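Local coordinates for protein subtilase cytotoxin, subunit B (Escherichia coli, PDB 3DWA) that forms the pentameric B subunit of an AB5 toxin and probably binds host-cell glycans to deliver the toxic A subunit, at residues V15-H20 and C31-Q36; N26-C31 and S46-S51; P73-Y78 and G111-K116; P80-Y85 and S94-G99. All coordinates share one frame; numbering follows the deposited sequence.

Contact 1 (V15-H20 and C31-Q36)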
loop_
_atom_site.group_PDB
_atom_site.type_symbol
_atom_site.label_atom_id
_atom_site.label_comp_id
_atom_site.label_asym_id
_atom_site.label_seq_id
_atom_site.Cartn_x
_atom_site.Cartn_y
_atom_site.Cartn_z
ATOM N N VAL C 15 -2.152 14.090 18.768
ATOM C CA VAL C 15 -0.988 13.615 18.009
ATOM C C VAL C 15 -0.886 12.126 18.329
ATOM O O VAL C 15 -0.872 11.740 19.518
ATOM C CB VAL C 15 0.320 14.405 18.388
ATOM C CG1 VAL C 15 1.563 13.700 17.829
ATOM C CG2 VAL C 15 0.258 15.871 17.915
ATOM N N ILE C 16 -0.920 11.279 17.285
ATOM C CA ILE C 16 -0.823 9.821 17.488
ATOM C C ILE C 16 0.622 9.518 17.823
ATOM O O ILE C 16 1.504 9.746 17.021
ATOM C CB ILE C 16 -1.313 8.950 16.242
ATOM C CG1 ILE C 16 -2.794 9.232 15.936
ATOM C CG2 ILE C 16 -1.027 7.404 16.482
ATOM C CD1 ILE C 16 -3.325 8.669 14.534
ATOM N N THR C 17 0.850 9.006 19.012
ATOM C CA THR C 17 2.195 8.839 19.556
ATOM C C THR C 17 2.619 7.370 19.725
ATOM O O THR C 17 3.808 7.091 19.823
ATOM C CB THR C 17 2.304 9.550 20.943
ATOM O OG1 THR C 17 1.291 9.046 21.824
ATOM C CG2 THR C 17 2.076 11.057 20.788
ATOM N N GLN C 18 1.669 6.446 19.788
ATOM C CA GLN C 18 2.019 5.012 19.953
ATOM C C GLN C 18 1.145 4.152 19.047
ATOM O O GLN C 18 0.003 4.499 18.743
ATOM C CB GLN C 18 1.865 4.499 21.408
ATOM C CG GLN C 18 2.624 5.287 22.521
ATOM C CD GLN C 18 4.139 5.208 22.391
ATOM O OE1 GLN C 18 4.717 4.150 22.072
ATOM N NE2 GLN C 18 4.791 6.342 22.605
ATOM N N PHE C 19 1.689 3.013 18.652
ATOM C CA PHE C 19 1.040 2.131 17.672
ATOM C C PHE C 19 1.296 0.663 18.103
ATOM O O PHE C 19 2.413 0.314 18.401
ATOM C CB PHE C 19 1.641 2.409 16.298
ATOM C CG PHE C 19 0.662 2.261 15.175
ATOM C CD1 PHE C 19 0.129 3.384 14.574
ATOM C CD2 PHE C 19 0.279 0.992 14.724
ATOM C CE1 PHE C 19 -0.796 3.260 13.525
ATOM C CE2 PHE C 19 -0.618 0.851 13.673
ATOM C CZ PHE C 19 -1.158 1.988 13.070
ATOM N N HIS C 20 0.256 -0.155 18.216
ATOM C CA HIS C 20 0.424 -1.584 18.512
ATOM C C HIS C 20 -0.418 -2.367 17.517
ATOM O O HIS C 20 -1.483 -1.924 17.137
ATOM C CB HIS C 20 -0.048 -1.915 19.941
ATOM C CG HIS C 20 -0.219 -3.383 20.212
ATOM N ND1 HIS C 20 -1.459 -3.980 20.357
ATOM C CD2 HIS C 20 0.692 -4.377 20.346
ATOM C CE1 HIS C 20 -1.300 -5.276 20.560
ATOM N NE2 HIS C 20 -0.004 -5.544 20.557
ATOM N N CYS C 31 -4.116 -0.818 17.663
ATOM C CA CYS C 31 -4.555 0.119 18.668
ATOM C C CYS C 31 -3.595 1.298 18.546
ATOM O O CYS C 31 -2.407 1.108 18.321
ATOM C CB CYS C 31 -4.510 -0.545 20.078
ATOM S SG CYS C 31 -5.290 0.483 21.418
ATOM N N ILE C 32 -4.114 2.515 18.627
ATOM C CA ILE C 32 -3.251 3.702 18.676
ATOM C C ILE C 32 -3.378 4.402 20.026
ATOM O O ILE C 32 -4.386 4.271 20.687
ATOM C CB ILE C 32 -3.604 4.705 17.558
ATOM C CG1 ILE C 32 -5.094 5.038 17.609
ATOM C CG2 ILE C 32 -3.209 4.140 16.180
ATOM C CD1 ILE C 32 -5.523 6.060 16.585
ATOM N N GLU C 33 -2.343 5.134 20.433
ATOM C CA GLU C 33 -2.484 6.046 21.552
ATOM C C GLU C 33 -2.137 7.425 21.037
ATOM O O GLU C 33 -1.267 7.589 20.182
ATOM C CB GLU C 33 -1.604 5.634 22.729
ATOM C CG GLU C 33 -1.710 6.540 23.976
ATOM C CD GLU C 33 -0.335 6.750 24.623
ATOM O OE1 GLU C 33 0.345 5.737 24.954
ATOM O OE2 GLU C 33 0.085 7.924 24.761
ATOM N N GLY C 34 -2.892 8.422 21.472
ATOM C CA GLY C 34 -2.576 9.786 21.099
ATOM C C GLY C 34 -2.629 10.684 22.316
ATOM O O GLY C 34 -3.226 10.313 23.311
ATOM N N LYS C 35 -1.985 11.850 22.224
ATOM C CA LYS C 35 -1.974 12.863 23.294
ATOM C C LYS C 35 -2.623 14.172 22.814
ATOM O O LYS C 35 -2.267 14.725 21.773
ATOM C CB LYS C 35 -0.542 13.215 23.693
ATOM C CG LYS C 35 0.290 12.154 24.370
ATOM C CD LYS C 35 0.023 12.100 25.844
ATOM C CE LYS C 35 0.890 11.018 26.445
ATOM N NZ LYS C 35 0.334 10.574 27.767
ATOM N N GLN C 36 -3.531 14.693 23.607
ATOM C CA GLN C 36 -4.040 16.040 23.385
ATOM C C GLN C 36 -3.061 17.079 23.909
ATOM O O GLN C 36 -2.038 16.701 24.477
ATOM C CB GLN C 36 -5.413 16.189 24.047
ATOM C CG GLN C 36 -6.390 15.207 23.449
ATOM C CD GLN C 36 -7.803 15.461 23.850
ATOM O OE1 GLN C 36 -8.296 14.851 24.799
ATOM N NE2 GLN C 36 -8.479 16.342 23.120
#
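Gln-18 and Glu-33 lie alongside each other and point the same way from the sheet. Gln-18 CG touches Glu-33 OE1 at 3.4 Å, and the amide and carboxylate planes are turned 33° apart. The Gln-18 chain bends at chi2 (-65°), which carries its amide away from the carboxylate. There OE1 bonds to Thr-102 OG1 of the second subunit.

The side chains of Ile-16, Phe-19 and Ile-32 share the other face of the sheet. Ile-16 and Ile-32 cross at a slant, with Ile-16 CG2 3.9 Å from Ile-32 CB. The CG2 branch of Ile-32 meets the Phe-19 ring obliquely, 3.7 Å from Phe-19 CE1. Ile-16 and Phe-19 also pack on helix 57-70.

These residues belong to an antiparallel beta hairpin of strands 14-24 and 27-35. A classic beta bulge interrupts it, where Thr-17 and Gln-18 both face Glu-33. Glu-33 O accepts from Thr-17 N at 2.8 Å and from Gln-18 N at 3.2 Å. Thr-17 OG1 adds a weak bond to the same oxygen. Beyond the bulge, His-20 and Cys-31 pair through two backbone bonds.

The chemistry divides by face. Ile-16 and Phe-19 turn apolar groups to helix 57-70, while the Gln-18 amide serves the subunit interface. At the bulge, one carbonyl satisfies two successive backbone amides.

Contact 2 (N26-C31 and S46-S51)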
loop_
_atom_site.group_PDB
_atom_site.type_symbol
_atom_site.label_atom_id
_atom_site.label_comp_id
_atom_site.label_asym_id
_atom_site.label_seq_id
_atom_site.Cartn_x
_atom_site.Cartn_y
_atom_site.Cartn_z
ATOM N N ASN C 26 -8.503 -15.131 15.775
ATOM C CA ASN C 26 -8.284 -15.156 14.324
ATOM C C ASN C 26 -8.473 -13.800 13.608
ATOM O O ASN C 26 -8.584 -13.771 12.396
ATOM C CB ASN C 26 -9.193 -16.212 13.666
ATOM C CG ASN C 26 -8.539 -16.880 12.505
ATOM O OD1 ASN C 26 -7.430 -17.408 12.643
ATOM N ND2 ASN C 26 -9.200 -16.877 11.352
ATOM N N LYS C 27 -8.494 -12.690 14.344
ATOM C CA LYS C 27 -8.741 -11.374 13.758
ATOM C C LYS C 27 -7.573 -10.411 13.978
ATOM O O LYS C 27 -7.211 -10.164 15.129
ATOM C CB LYS C 27 -10.004 -10.759 14.392
ATOM C CG LYS C 27 -11.257 -10.968 13.577
ATOM C CD LYS C 27 -12.274 -11.881 14.252
ATOM C CE LYS C 27 -13.303 -12.375 13.219
ATOM N NZ LYS C 27 -12.623 -12.704 11.892
ATOM N N PRO C 28 -6.981 -9.859 12.888
ATOM C CA PRO C 28 -5.967 -8.844 13.116
ATOM C C PRO C 28 -6.605 -7.597 13.768
ATOM O O PRO C 28 -7.752 -7.280 13.477
ATOM C CB PRO C 28 -5.516 -8.491 11.692
ATOM C CG PRO C 28 -6.673 -8.840 10.828
ATOM C CD PRO C 28 -7.190 -10.095 11.440
ATOM N N TYR C 29 -5.866 -6.920 14.655
ATOM C CA TYR C 29 -6.304 -5.593 15.172
ATOM C C TYR C 29 -5.101 -4.654 15.303
ATOM O O TYR C 29 -3.953 -5.100 15.232
ATOM C CB TYR C 29 -7.017 -5.699 16.556
ATOM C CG TYR C 29 -6.058 -6.032 17.677
ATOM C CD1 TYR C 29 -5.357 -5.020 18.379
ATOM C CD2 TYR C 29 -5.863 -7.331 18.042
ATOM C CE1 TYR C 29 -4.449 -5.344 19.383
ATOM C CE2 TYR C 29 -4.985 -7.677 19.038
ATOM C CZ TYR C 29 -4.291 -6.671 19.718
ATOM O OH TYR C 29 -3.412 -7.049 20.683
ATOM N N PHE C 30 -5.370 -3.358 15.454
ATOM C CA PHE C 30 -4.326 -2.408 15.841
ATOM C C PHE C 30 -4.951 -1.446 16.856
ATOM O O PHE C 30 -6.178 -1.296 16.913
ATOM C CB PHE C 30 -3.690 -1.681 14.606
ATOM C CG PHE C 30 -4.562 -0.594 14.015
ATOM C CD1 PHE C 30 -4.395 0.739 14.412
ATOM C CD2 PHE C 30 -5.536 -0.900 13.047
ATOM C CE1 PHE C 30 -5.234 1.746 13.904
ATOM C CE2 PHE C 30 -6.367 0.086 12.542
ATOM C CZ PHE C 30 -6.201 1.424 12.955
ATOM N N CYS C 31 -4.116 -0.818 17.663
ATOM C CA CYS C 31 -4.555 0.119 18.668
ATOM C C CYS C 31 -3.595 1.298 18.546
ATOM O O CYS C 31 -2.407 1.108 18.321
ATOM C CB CYS C 31 -4.510 -0.545 20.078
ATOM S SG CYS C 31 -5.290 0.483 21.418
ATOM N N SER C 46 -8.982 -0.749 16.274
ATOM C CA SER C 46 -9.834 -1.263 15.205
ATOM C C SER C 46 -9.494 -2.755 15.017
ATOM O O SER C 46 -8.314 -3.151 15.030
ATOM C CB SER C 46 -9.610 -0.458 13.911
ATOM O OG SER C 46 -10.348 -0.987 12.806
HETATM N N MSE C 47 -10.531 -3.572 14.869
HETATM C CA MSE C 47 -10.382 -4.984 14.615
HETATM C C MSE C 47 -11.034 -5.349 13.287
HETATM O O MSE C 47 -12.133 -4.873 12.967
HETATM C CB MSE C 47 -11.026 -5.796 15.730
HETATM C CG MSE C 47 -10.939 -7.317 15.532
HETATM SE SE MSE C 47 -11.483 -8.079 17.253
HETATM C CE MSE C 47 -10.545 -6.817 18.482
ATOM N N LYS C 48 -10.340 -6.176 12.510
ATOM C CA LYS C 48 -10.818 -6.557 11.183
ATOM C C LYS C 48 -11.968 -7.563 11.306
ATOM O O LYS C 48 -11.886 -8.485 12.102
ATOM C CB LYS C 48 -9.666 -7.152 10.372
ATOM C CG LYS C 48 -9.941 -7.306 8.894
ATOM C CD LYS C 48 -8.730 -7.940 8.225
ATOM C CE LYS C 48 -8.895 -8.224 6.740
ATOM N NZ LYS C 48 -7.753 -9.133 6.276
ATOM N N ASN C 49 -13.014 -7.384 10.502
ATOM C CA ASN C 49 -14.223 -8.238 10.552
ATOM C C ASN C 49 -14.903 -8.355 11.934
ATOM O O ASN C 49 -15.634 -9.309 12.193
ATOM C CB ASN C 49 -13.929 -9.667 10.031
ATOM C CG ASN C 49 -13.263 -9.681 8.643
ATOM O OD1 ASN C 49 -12.292 -10.438 8.410
ATOM N ND2 ASN C 49 -13.770 -8.852 7.731
ATOM N N SER C 50 -14.651 -7.411 12.828
ATOM C CA SER C 50 -15.319 -7.402 14.134
ATOM C C SER C 50 -16.838 -7.233 13.943
ATOM O O SER C 50 -17.387 -7.424 12.823
ATOM C CB SER C 50 -14.794 -6.226 14.973
ATOM O OG SER C 50 -15.138 -4.968 14.390
ATOM N N SER C 51 -17.498 -6.851 15.036
ATOM C CA SER C 51 -18.839 -6.319 15.024
ATOM C C SER C 51 -18.986 -5.186 13.998
ATOM O O SER C 51 -18.629 -5.356 12.835
ATOM C CB SER C 51 -19.226 -5.850 16.448
ATOM O OG SER C 51 -20.580 -5.385 16.531
#
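Phe-30 and Ser-46 form a hydrogen-bonded antiparallel pair. Phe-30 N donates to Ser-46 O at 3.0 Å, and Ser-46 N donates to Phe-30 O at 2.9 Å. Further along, Lys-48 N donates to Pro-28 O at 3.0 Å in an almost straight bond, 179° at the hydrogen. Between these bonds Tyr-29 and Met-47 make the non-hydrogen-bonded pair. Here Tyr-29 CA makes a CA-H...O contact with Ser-46 O. The hydroxyl of Tyr-29 bonds to Trp-2 of the second subunit.

The apolar contacts fall on both faces of the hairpin. On one, Tyr-29 CB faces CB of Met-47, a selenomethionine, at 4.1 Å. Lys-27 CB also touches Met-47 CG, and the two side chains cross at about a right angle. On the other face, Ser-46 CB meets the Phe-30 ring obliquely, 3.6 Å from CE2. Near the strand end, the Lys-48 chain passes obliquely across the Pro-28 ring. Lys-48 CG is anti to the backbone N (chi1 -167°) and the chain then runs extended. Packing is tight there, with Pro-28 CG 3.4 Å from Lys-48 CD.

Residues 47 to 50 make a type II beta turn in which Asn-49 has positive phi. Lys-27 reaches over this turn, and its CG lies close to Lys-48 O.

The contact joins strands 27-35 and 41-47, a hairpin braced by the Cys-31 to Cys-45 disulfide. Tyr-29 lies against Phe-88 and strand 14-24, while Phe-30 and Ser-46 pack on helix 57-70.

Contact 3 (P73-Y78 and G111-K116)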
loop_
_atom_site.group_PDB
_atom_site.type_symbol
_atom_site.label_atom_id
_atom_site.label_comp_id
_atom_site.label_asym_id
_atom_site.label_seq_id
_atom_site.Cartn_x
_atom_site.Cartn_y
_atom_site.Cartn_z
ATOM N N PRO C 73 -1.591 17.000 14.087
ATOM C CA PRO C 73 -2.678 16.922 15.047
ATOM C C PRO C 73 -3.967 16.523 14.292
ATOM O O PRO C 73 -4.257 17.106 13.263
ATOM C CB PRO C 73 -2.769 18.365 15.577
ATOM C CG PRO C 73 -2.332 19.224 14.368
ATOM C CD PRO C 73 -1.233 18.395 13.740
ATOM N N VAL C 74 -4.694 15.535 14.808
ATOM C CA VAL C 74 -5.841 14.905 14.132
ATOM C C VAL C 74 -6.998 14.726 15.148
ATOM O O VAL C 74 -6.797 14.858 16.366
ATOM C CB VAL C 74 -5.461 13.547 13.436
ATOM C CG1 VAL C 74 -4.331 13.799 12.402
ATOM C CG2 VAL C 74 -5.016 12.484 14.483
ATOM N N ARG C 75 -8.197 14.490 14.635
ATOM C CA ARG C 75 -9.345 14.149 15.458
ATOM C C ARG C 75 -9.471 12.654 15.400
ATOM O O ARG C 75 -9.436 12.092 14.307
ATOM C CB ARG C 75 -10.610 14.764 14.872
ATOM C CG ARG C 75 -11.916 14.327 15.559
ATOM C CD ARG C 75 -13.050 15.201 15.122
ATOM N NE ARG C 75 -12.954 16.576 15.626
ATOM C CZ ARG C 75 -13.760 17.575 15.223
ATOM N NH1 ARG C 75 -14.714 17.350 14.314
ATOM N NH2 ARG C 75 -13.617 18.805 15.713
ATOM N N ILE C 76 -9.600 12.037 16.575
ATOM C CA ILE C 76 -9.896 10.626 16.726
ATOM C C ILE C 76 -11.363 10.513 17.077
ATOM O O ILE C 76 -11.815 11.131 18.044
ATOM C CB ILE C 76 -8.992 9.950 17.835
ATOM C CG1 ILE C 76 -7.651 9.491 17.231
ATOM C CG2 ILE C 76 -9.583 8.652 18.328
ATOM C CD1 ILE C 76 -6.773 10.565 16.757
ATOM N N TYR C 77 -12.102 9.737 16.282
ATOM C CA TYR C 77 -13.500 9.381 16.560
ATOM C C TYR C 77 -13.575 7.985 17.102
ATOM O O TYR C 77 -13.024 7.055 16.504
ATOM C CB TYR C 77 -14.301 9.371 15.279
ATOM C CG TYR C 77 -14.462 10.674 14.589
ATOM C CD1 TYR C 77 -15.578 11.478 14.830
ATOM C CD2 TYR C 77 -13.524 11.105 13.648
ATOM C CE1 TYR C 77 -15.738 12.699 14.131
ATOM C CE2 TYR C 77 -13.679 12.294 12.964
ATOM C CZ TYR C 77 -14.799 13.078 13.202
ATOM O OH TYR C 77 -14.913 14.260 12.521
ATOM N N TYR C 78 -14.268 7.813 18.229
ATOM C CA TYR C 78 -14.250 6.541 18.932
ATOM C C TYR C 78 -15.643 6.170 19.474
ATOM O O TYR C 78 -16.508 7.015 19.640
ATOM C CB TYR C 78 -13.183 6.566 20.061
ATOM C CG TYR C 78 -13.590 7.447 21.246
ATOM C CD1 TYR C 78 -14.224 6.899 22.348
ATOM C CD2 TYR C 78 -13.384 8.822 21.224
ATOM C CE1 TYR C 78 -14.637 7.694 23.423
ATOM C CE2 TYR C 78 -13.785 9.641 22.296
ATOM C CZ TYR C 78 -14.424 9.064 23.381
ATOM O OH TYR C 78 -14.818 9.832 24.447
ATOM N N GLY C 111 -14.837 17.469 9.139
ATOM C CA GLY C 111 -15.693 16.321 9.355
ATOM C C GLY C 111 -16.821 16.605 10.330
ATOM O O GLY C 111 -16.933 17.732 10.809
ATOM N N PRO C 112 -17.629 15.574 10.641
ATOM C CA PRO C 112 -18.723 15.733 11.578
ATOM C C PRO C 112 -18.224 15.794 13.039
ATOM O O PRO C 112 -17.129 15.339 13.352
ATOM C CB PRO C 112 -19.549 14.460 11.373
ATOM C CG PRO C 112 -18.489 13.408 10.993
ATOM C CD PRO C 112 -17.509 14.183 10.150
ATOM N N ASP C 113 -19.068 16.346 13.905
ATOM C CA ASP C 113 -18.950 16.250 15.354
ATOM C C ASP C 113 -19.601 14.996 15.889
ATOM O O ASP C 113 -20.864 14.932 15.952
ATOM C CB ASP C 113 -19.698 17.415 16.030
ATOM C CG ASP C 113 -19.087 18.757 15.751
ATOM O OD1 ASP C 113 -17.870 18.862 15.512
ATOM O OD2 ASP C 113 -19.855 19.738 15.795
ATOM N N ARG C 114 -18.798 14.076 16.416
ATOM C CA ARG C 114 -19.339 12.957 17.178
ATOM C C ARG C 114 -19.410 13.373 18.659
ATOM O O ARG C 114 -18.440 13.231 19.404
ATOM C CB ARG C 114 -18.512 11.683 16.960
ATOM C CG ARG C 114 -19.041 10.426 17.623
ATOM C CD ARG C 114 -18.174 9.194 17.301
ATOM N NE ARG C 114 -18.740 7.968 17.882
ATOM C CZ ARG C 114 -19.731 7.265 17.331
ATOM N NH1 ARG C 114 -20.250 7.636 16.176
ATOM N NH2 ARG C 114 -20.200 6.183 17.933
ATOM N N LYS C 115 -20.571 13.891 19.068
ATOM C CA LYS C 115 -20.784 14.399 20.421
ATOM C C LYS C 115 -22.257 14.227 20.831
ATOM O O LYS C 115 -23.161 14.486 20.026
ATOM C CB LYS C 115 -20.403 15.890 20.488
ATOM C CG LYS C 115 -20.102 16.379 21.902
ATOM C CD LYS C 115 -20.224 17.892 22.078
ATOM C CE LYS C 115 -19.051 18.647 21.435
ATOM N NZ LYS C 115 -17.673 18.067 21.714
ATOM N N LYS C 116 -22.488 13.798 22.071
ATOM C CA LYS C 116 -23.829 13.808 22.663
ATOM C C LYS C 116 -24.398 15.194 22.602
ATOM O O LYS C 116 -23.708 16.165 22.896
ATOM C CB LYS C 116 -23.812 13.368 24.127
ATOM C CG LYS C 116 -23.671 11.883 24.312
ATOM C CD LYS C 116 -24.450 11.415 25.504
ATOM C CE LYS C 116 -23.572 11.152 26.661
ATOM N NZ LYS C 116 -24.303 10.296 27.644
HETATM O O HOH W 1 -16.677 19.368 13.119
HETATM O O HOH W 2 -15.971 20.402 15.846
#
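Tyr-77 turns the edge of its ring to the segment 111-116, with Pro-112 O and Arg-114 CB near the ring plane. One face of the ring carries Arg-75 CG, 3.7 Å above the plane and offset toward the rim. The Arg-75 guanidinium has Tyr-77 OH and water 1 in plane at its edge. The fold is consistent with the OB fold of AB5 toxin B subunits. Here strand 73-79 meets the C-terminal tail, which follows the Cys-103 to Cys-109 disulfide.

Tyr-77 OH donates to Pro-112 O at 2.6 Å, and it lies in the carbonyl plane. Arg-75 NH1 adds a weak bond to the same oxygen. Pro-112 CD sits 3.5 Å from Tyr-77 OH. Gly-111 is close by, at a positive phi that suits glycine.

Arg-75 and Asp-113 form a long salt bridge, with NH1 3.7 Å from OD1. Their guanidinium and carboxylate planes are 55° apart. Water 1 fills out this link: it accepts from Arg-75 NH1 and donates to Asp-113 OD1 at 2.7 Å and to Gly-111 O. Arg-75 NE bonds to Ser-12, which helps fix the guanidinium. Tyr-77 also meets His-20 of the third subunit.

Arg-114 runs extended from CG to NE, and its NH2 makes a salt bridge with Glu-79. Its CB touches Tyr-77 CD1 at 3.6 Å. Arg-114 NE donates to Tyr-78 O at 3.0 Å, standing 48° out of the carbonyl plane.

Contact 4 (P80-Y85 and S94-G99)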
loop_
_atom_site.group_PDB
_atom_site.type_symbol
_atom_site.label_atom_id
_atom_site.label_comp_id
_atom_site.label_asym_id
_atom_site.label_seq_id
_atom_site.Cartn_x
_atom_site.Cartn_y
_atom_site.Cartn_z
ATOM N N PRO C 80 -16.990 4.094 22.879
ATOM C CA PRO C 80 -16.622 3.351 24.118
ATOM C C PRO C 80 -17.341 1.996 24.259
ATOM O O PRO C 80 -18.404 1.785 23.649
ATOM C CB PRO C 80 -17.037 4.292 25.266
ATOM C CG PRO C 80 -17.656 5.540 24.628
ATOM C CD PRO C 80 -17.760 5.333 23.124
ATOM N N GLY C 81 -16.769 1.086 25.043
ATOM C CA GLY C 81 -17.447 -0.163 25.399
ATOM C C GLY C 81 -17.610 -1.199 24.298
ATOM O O GLY C 81 -18.329 -2.188 24.475
ATOM N N VAL C 82 -16.930 -0.998 23.166
ATOM C CA VAL C 82 -17.075 -1.921 22.037
ATOM C C VAL C 82 -16.355 -3.242 22.298
ATOM O O VAL C 82 -16.927 -4.310 22.085
ATOM C CB VAL C 82 -16.673 -1.278 20.673
ATOM C CG1 VAL C 82 -16.835 -2.270 19.531
ATOM C CG2 VAL C 82 -17.540 -0.071 20.398
ATOM N N TRP C 83 -15.116 -3.184 22.779
ATOM C CA TRP C 83 -14.370 -4.419 23.054
ATOM C C TRP C 83 -14.715 -4.881 24.466
ATOM O O TRP C 83 -14.845 -4.042 25.361
ATOM C CB TRP C 83 -12.857 -4.217 22.842
ATOM C CG TRP C 83 -12.596 -3.428 21.558
ATOM C CD1 TRP C 83 -11.995 -2.213 21.453
ATOM C CD2 TRP C 83 -12.988 -3.797 20.231
ATOM N NE1 TRP C 83 -11.969 -1.808 20.137
ATOM C CE2 TRP C 83 -12.583 -2.755 19.369
ATOM C CE3 TRP C 83 -13.634 -4.918 19.680
ATOM C CZ2 TRP C 83 -12.820 -2.790 17.990
ATOM C CZ3 TRP C 83 -13.864 -4.944 18.316
ATOM C CH2 TRP C 83 -13.456 -3.884 17.488
ATOM N N THR C 84 -14.863 -6.196 24.655
ATOM C CA THR C 84 -15.419 -6.742 25.915
ATOM C C THR C 84 -14.514 -7.742 26.651
ATOM O O THR C 84 -14.592 -7.859 27.880
ATOM C CB THR C 84 -16.844 -7.350 25.739
ATOM O OG1 THR C 84 -16.803 -8.412 24.791
ATOM C CG2 THR C 84 -17.817 -6.315 25.244
ATOM N N TYR C 85 -13.641 -8.439 25.919
ATOM C CA TYR C 85 -12.705 -9.381 26.548
ATOM C C TYR C 85 -11.902 -8.613 27.615
ATOM O O TYR C 85 -11.137 -7.722 27.274
ATOM C CB TYR C 85 -11.802 -10.041 25.481
ATOM C CG TYR C 85 -10.894 -11.150 25.993
ATOM C CD1 TYR C 85 -11.423 -12.299 26.589
ATOM C CD2 TYR C 85 -9.498 -11.039 25.876
ATOM C CE1 TYR C 85 -10.579 -13.313 27.067
ATOM C CE2 TYR C 85 -8.646 -12.034 26.342
ATOM C CZ TYR C 85 -9.190 -13.169 26.945
ATOM O OH TYR C 85 -8.341 -14.143 27.414
ATOM N N SER C 94 -11.471 -0.329 25.671
ATOM C CA SER C 94 -12.738 -0.812 25.127
ATOM C C SER C 94 -13.157 -0.013 23.907
ATOM O O SER C 94 -14.121 -0.404 23.244
ATOM C CB SER C 94 -13.857 -0.752 26.188
ATOM O OG SER C 94 -14.448 0.535 26.260
ATOM N N ASN C 95 -12.453 1.101 23.624
ATOM C CA ASN C 95 -12.809 2.014 22.534
ATOM C C ASN C 95 -12.559 1.453 21.146
ATOM O O ASN C 95 -11.451 1.044 20.842
ATOM C CB ASN C 95 -12.105 3.384 22.624
ATOM C CG ASN C 95 -12.391 4.140 23.942
ATOM O OD1 ASN C 95 -13.413 3.912 24.605
ATOM N ND2 ASN C 95 -11.451 5.014 24.337
ATOM N N ALA C 96 -13.586 1.481 20.295
ATOM C CA ALA C 96 -13.393 1.255 18.871
ATOM C C ALA C 96 -13.023 2.566 18.225
ATOM O O ALA C 96 -13.575 3.606 18.565
ATOM C CB ALA C 96 -14.685 0.682 18.217
ATOM N N LEU C 97 -12.067 2.511 17.293
ATOM C CA LEU C 97 -11.750 3.611 16.380
ATOM C C LEU C 97 -12.758 3.613 15.238
ATOM O O LEU C 97 -12.960 2.591 14.566
ATOM C CB LEU C 97 -10.321 3.415 15.820
ATOM C CG LEU C 97 -9.768 4.555 14.952
ATOM C CD1 LEU C 97 -9.906 5.939 15.614
ATOM C CD2 LEU C 97 -8.317 4.256 14.466
ATOM N N VAL C 98 -13.388 4.750 15.000
ATOM C CA VAL C 98 -14.503 4.795 14.067
ATOM C C VAL C 98 -14.329 5.864 13.020
ATOM O O VAL C 98 -15.183 6.020 12.144
ATOM C CB VAL C 98 -15.937 4.830 14.797
ATOM C CG1 VAL C 98 -16.021 3.739 15.846
ATOM C CG2 VAL C 98 -16.294 6.217 15.418
ATOM N N GLY C 99 -13.204 6.572 13.076
ATOM C CA GLY C 99 -12.969 7.650 12.141
ATOM C C GLY C 99 -11.766 8.507 12.488
ATOM O O GLY C 99 -11.283 8.463 13.618
#
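Ser-94 receives the loop 80-85 with both its hydroxyl and its carbonyl. Gly-81 N donates to Ser-94 OG at 2.7 Å. That oxygen sits between the backbone N and carbonyl carbon of Ser-94 (chi1 84°), and from there it meets the Gly-81 amide. Trp-83 N donates to Ser-94 O at 3.0 Å with a nearly straight angle of 171°. Val-82 N makes a weak bond to the same carbonyl. Asn-95 O lies near the indole plane, 3.0 Å from Trp-83 NE1, but the N-H meets it at only 128°, so the bond is weak. NE1 has a second weak acceptor in Cys-45 O.

Apolar contacts centre on Ala-96. Its CB lies 3.7 Å from Val-82 CG2 and 3.9 Å from Trp-83 CZ2. Val-82 CG1 also stands over one face of the indole, toward its rim.

At the start of the loop Asn-95 OD1 lies 3.3 Å from Pro-80 CA, a carbon-oxygen contact, while Asn-95 ND2 bonds to Ser-43 O.

The loop runs from strand 73-79 to helix 86-91, and Tyr-85 takes the N-cap position of that helix. The residues 94-99 lead into strand 96-102. The contact therefore lays the loop across the start of this strand.

Three successive loop amides, of Gly-81, Val-82 and Trp-83, find acceptors on the single residue Ser-94, that of Val-82 only weakly. The indole is held at its nitrogen by weak bonds, and Ala-96 touches it at CZ2.

Overall arrangement
From the N terminus, contact 1 closes the hairpin of strands 14-24 and 27-35. Contact 2 opens before contact 1 has closed, so the two cross. They share Cys-31 and tie three successive strands of the sheet. Contact 3 comes later and closes the longest loop, bringing the C-terminal tail back to strand 73-79. Contact 4 is nested inside that loop and closes the loop that holds helix 86-91. Contacts 3 and 4 meet where strands 73-79 and 96-102 pair. Met-47 against Trp-83 joins contacts 2 and 4. Ile-32 of contact 1 touches both Ile-76 and Leu-97. Contacts 2 and 3 lie on opposite sides of the chain's centre, about 21 Å apart between centres.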